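Local coordinates for protein dermonecrotic toxin (Pasteurella multocida, PDB 2EBF) that acts as a potent mitogen and dermonecrotic, osteolytic toxin that induces bone resorption and is associated with severe progressive atrophic rhinitis in pigs, represented here by its C-terminal region, at residues Q496-F501 with Q522-P527; K365-N368 with G372-F375. All coordinates share one frame; numbering follows the deposited sequence.

Interaction 1. Residues Q496-F501 with Q522-P527; sequences QKFVVF and QYLKIP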
# COMPACT_ATOMS: atom_id res chain seq x y z
N GLN A 496 16.08 -18.23 16.27
CA GLN A 496 15.79 -18.94 15.03
C GLN A 496 17.03 -18.99 14.15
O GLN A 496 17.71 -17.98 13.97
CB GLN A 496 14.63 -18.30 14.26
CG GLN A 496 13.30 -18.32 15.02
CD GLN A 496 12.10 -18.03 14.13
OE1 GLN A 496 12.23 -17.80 12.92
NE2 GLN A 496 10.91 -18.05 14.73
N LYS A 497 17.30 -20.18 13.62
CA LYS A 497 18.34 -20.38 12.61
C LYS A 497 17.65 -21.09 11.45
O LYS A 497 17.17 -22.20 11.59
CB LYS A 497 19.48 -21.22 13.17
CG LYS A 497 20.31 -20.52 14.23
CD LYS A 497 21.32 -21.46 14.86
CE LYS A 497 22.33 -20.71 15.71
NZ LYS A 497 23.29 -21.67 16.34
N PHE A 498 17.58 -20.41 10.31
CA PHE A 498 16.70 -20.87 9.24
C PHE A 498 17.43 -20.99 7.91
O PHE A 498 18.51 -20.42 7.72
CB PHE A 498 15.50 -19.93 9.10
CG PHE A 498 15.88 -18.51 8.77
CD1 PHE A 498 15.99 -18.11 7.44
CD2 PHE A 498 16.16 -17.59 9.78
CE1 PHE A 498 16.35 -16.79 7.12
CE2 PHE A 498 16.53 -16.28 9.47
CZ PHE A 498 16.63 -15.89 8.14
N VAL A 499 16.80 -21.73 7.00
CA VAL A 499 17.19 -21.76 5.60
C VAL A 499 15.95 -21.43 4.76
O VAL A 499 14.86 -21.91 5.06
CB VAL A 499 17.73 -23.16 5.21
CG1 VAL A 499 17.92 -23.27 3.71
CG2 VAL A 499 19.03 -23.49 5.97
N VAL A 500 16.12 -20.60 3.73
CA VAL A 500 15.01 -20.25 2.84
C VAL A 500 15.33 -20.67 1.42
O VAL A 500 16.46 -20.50 0.95
CB VAL A 500 14.70 -18.72 2.82
CG1 VAL A 500 13.32 -18.44 2.19
CG2 VAL A 500 14.75 -18.14 4.19
N PHE A 501 14.32 -21.21 0.73
CA PHE A 501 14.42 -21.52 -0.69
C PHE A 501 13.47 -20.62 -1.46
O PHE A 501 12.26 -20.61 -1.19
CB PHE A 501 14.09 -22.99 -0.96
CG PHE A 501 15.09 -23.94 -0.37
CD1 PHE A 501 16.21 -24.34 -1.11
CD2 PHE A 501 14.93 -24.42 0.93
CE1 PHE A 501 17.14 -25.21 -0.57
CE2 PHE A 501 15.85 -25.31 1.48
CZ PHE A 501 16.96 -25.70 0.74
N GLN A 522 18.58 -9.24 1.62
CA GLN A 522 18.89 -7.93 2.20
C GLN A 522 18.05 -7.63 3.43
O GLN A 522 18.59 -7.22 4.46
CB GLN A 522 18.75 -6.82 1.15
CG GLN A 522 19.85 -6.84 0.13
CD GLN A 522 19.71 -7.96 -0.88
OE1 GLN A 522 18.61 -8.25 -1.34
NE2 GLN A 522 20.83 -8.58 -1.24
N TYR A 523 16.74 -7.82 3.33
CA TYR A 523 15.88 -7.59 4.48
C TYR A 523 16.21 -8.51 5.65
O TYR A 523 16.16 -8.07 6.79
CB TYR A 523 14.41 -7.71 4.12
CG TYR A 523 13.84 -6.49 3.44
CD1 TYR A 523 13.57 -5.32 4.17
CD2 TYR A 523 13.53 -6.51 2.09
CE1 TYR A 523 13.03 -4.19 3.54
CE2 TYR A 523 12.99 -5.38 1.46
CZ TYR A 523 12.74 -4.24 2.19
OH TYR A 523 12.20 -3.13 1.56
N LEU A 524 16.58 -9.76 5.37
CA LEU A 524 16.84 -10.74 6.44
C LEU A 524 18.30 -10.75 6.92
O LEU A 524 18.65 -11.47 7.86
CB LEU A 524 16.39 -12.15 6.03
CG LEU A 524 14.89 -12.38 5.81
CD1 LEU A 524 14.64 -13.81 5.30
CD2 LEU A 524 14.07 -12.12 7.10
N LYS A 525 19.14 -9.94 6.28
CA LYS A 525 20.55 -9.80 6.67
C LYS A 525 21.33 -11.12 6.51
O LYS A 525 22.14 -11.48 7.36
CB LYS A 525 20.69 -9.29 8.12
CG LYS A 525 19.88 -8.02 8.48
CD LYS A 525 18.61 -8.33 9.29
CE LYS A 525 18.92 -8.85 10.68
NZ LYS A 525 17.68 -9.23 11.44
N ILE A 526 21.06 -11.83 5.42
CA ILE A 526 21.71 -13.12 5.15
C ILE A 526 22.26 -13.13 3.73
O ILE A 526 21.93 -12.25 2.95
CB ILE A 526 20.73 -14.31 5.37
CG1 ILE A 526 19.51 -14.20 4.44
CG2 ILE A 526 20.34 -14.39 6.86
CD1 ILE A 526 18.53 -15.37 4.54
N PRO A 527 23.12 -14.12 3.38
CA PRO A 527 23.54 -14.23 1.98
C PRO A 527 22.60 -15.10 1.13
O PRO A 527 22.01 -16.06 1.63
CB PRO A 527 24.91 -14.91 2.09
CG PRO A 527 24.79 -15.79 3.34
CD PRO A 527 23.78 -15.11 4.25
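Phe-498 presents one corner of its ring to two methyl groups, the CD1 atoms of Leu-524 and Ile-526. Ring atom CE1 takes the closest approaches, lying 3.7 Å from Ile-526 CD1 and 3.9 Å from Leu-524 CD1, and CZ is the next ring atom in, 4.0 Å from Leu-524 CD1. Both methyls meet the ring at a slant. With chi1 at 61°, Phe-498 CG sits between the backbone N and the carbonyl carbon, and the ring is carried out from the strand to meet Ile-526, whose side chain advances from the opposite direction. Beside it, Val-500 makes a looser contact, its CG2 lying 4.5 Å from Leu-524 CD1. No hydrogen bond crosses this buried interface, so shape and hydrophobicity carry it.

The end of helix 520-524 and the residues after it supply two aliphatic side chains to the sheet face. Lys-525 adopts a positive phi of 63° in a Schellman motif; Leu-524 and Ile-526, on either side of it in sequence, both point toward the strand, and both reach Phe-498. Tyr-345 OH and Trp-341 NE1 bind the carbonyls of Lys-525 and Ile-526.

Strand alternation sends Phe-498 and Val-500 to one face of the mixed sheet in the C2 region and Val-499 to the other. On the first face Leu-524 also meets Ile-488 of helix 473-490; on the second, Val-499 meets Met-367 of helix 359-370.

Interaction 2. Residues K365-N368 with G372-F375; sequences KCMN and GVAF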
# COMPACT_ATOMS: atom_id res chain seq x y z
N LYS A 365 29.24 -21.02 9.59
CA LYS A 365 29.14 -19.57 9.51
C LYS A 365 27.71 -19.11 9.25
O LYS A 365 27.26 -18.15 9.86
CB LYS A 365 30.10 -19.00 8.46
CG LYS A 365 30.35 -17.48 8.61
CD LYS A 365 31.73 -17.11 8.12
CE LYS A 365 32.17 -15.74 8.63
NZ LYS A 365 32.75 -15.79 10.01
N CYS A 366 26.99 -19.79 8.35
CA CYS A 366 25.59 -19.44 8.05
C CYS A 366 24.68 -19.64 9.26
O CYS A 366 23.84 -18.78 9.58
CB CYS A 366 25.05 -20.25 6.85
SG CYS A 366 25.77 -19.77 5.24
N MET A 367 24.86 -20.76 9.94
CA MET A 367 24.04 -21.09 11.09
C MET A 367 24.42 -20.26 12.32
O MET A 367 23.55 -19.65 12.95
CB MET A 367 24.06 -22.60 11.38
CG MET A 367 23.27 -23.47 10.37
SD MET A 367 21.50 -23.07 10.16
CE MET A 367 21.56 -21.91 8.79
N ASN A 368 25.71 -20.21 12.65
CA ASN A 368 26.14 -19.62 13.92
C ASN A 368 26.38 -18.11 13.91
O ASN A 368 26.16 -17.45 14.93
CB ASN A 368 27.38 -20.35 14.46
CG ASN A 368 27.14 -21.84 14.66
OD1 ASN A 368 28.03 -22.66 14.45
ND2 ASN A 368 25.93 -22.20 15.08
N GLY A 372 21.21 -17.53 9.25
CA GLY A 372 20.40 -17.95 8.13
C GLY A 372 21.13 -17.88 6.81
O GLY A 372 22.18 -17.25 6.69
N VAL A 373 20.56 -18.56 5.82
CA VAL A 373 21.06 -18.51 4.45
C VAL A 373 19.91 -18.82 3.50
O VAL A 373 18.98 -19.53 3.86
CB VAL A 373 22.27 -19.48 4.23
CG1 VAL A 373 21.87 -20.93 4.45
CG2 VAL A 373 22.89 -19.29 2.84
N ALA A 374 19.96 -18.24 2.31
CA ALA A 374 18.98 -18.55 1.29
C ALA A 374 19.63 -19.29 0.14
O ALA A 374 20.79 -19.04 -0.22
CB ALA A 374 18.29 -17.28 0.78
N PHE A 375 18.86 -20.21 -0.44
CA PHE A 375 19.27 -20.93 -1.62
C PHE A 375 18.30 -20.59 -2.73
O PHE A 375 17.10 -20.49 -2.49
CB PHE A 375 19.13 -22.44 -1.42
CG PHE A 375 20.16 -23.04 -0.52
CD1 PHE A 375 19.92 -23.16 0.85
CD2 PHE A 375 21.34 -23.56 -1.05
CE1 PHE A 375 20.87 -23.75 1.69
CE2 PHE A 375 22.29 -24.15 -0.21
CZ PHE A 375 22.05 -24.25 1.16
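The carbonyl oxygen of Cys-366 comes within 2.9 Å of the backbone N of Gly-372, the shortest approach between the helical turn 365-368 and the strand that follows it. The two CA atoms of this pair are only 5.4 Å apart, which shows how closely the start of the strand returns to the last turns of the helix; a wider, pi-type turn at 366-368 lies just ahead of the reversal.

Cys-366 lays its thiol against the branch point of Val-373: SG stands 3.7 Å from Val-373 CB and 3.8 Å from Val-373 CG2, while Cys-366 CB is 4.0 Å from Val-373 CG1. The sulfur thus nestles along one flank of the valine, touching the branching carbon as well as a methyl. Met-367 behaves differently. Its CB leaves the helix heading away from the strand, yet bends at chi2 (-58°) and chi3 (92°) fold the chain around, bringing the terminal methyl CE to 4.2 Å from Gly-372 CA and 4.5 Å from Val-373 CG1. At Gly-372 the surface that this methyl meets is main chain. The same methionine reaches Val-499 of the adjoining strand and Leu-397 beyond, extending the apolar layer under the helix.

As an example of a helix joined to a strand through a very short connection, the contact uses sulfur mainly as a bulky, polarisable apolar element: the Cys-366 thiol packs like a hydrocarbon against Val-373. The side-chain contacts are apolar throughout, and Gly-372 O is buried by them without a polar partner in the model.

How the interactions relate
From the N terminus, the chain first completes interaction 2, where helix 359-370 turns within a few residues into strand 372-376. About 120 residues later interaction 1 opens on strand 498-502 and closes a second loop, of twenty intervening residues, at the end of helix 520-524. The two are in series, neither nested nor crossed, yet their centres lie about 7 Å apart. The sheet unites them: strands 372-376 and 498-502 run parallel as neighbours, with probable hydrogen bonds from Val-500 N to Val-373 O and from Phe-375 N to Val-500 O. Leu-524 and Ile-526 meet Phe-498 on one face, whereas Cys-366 and Met-367 pack on the face that carries Val-373 and Val-499.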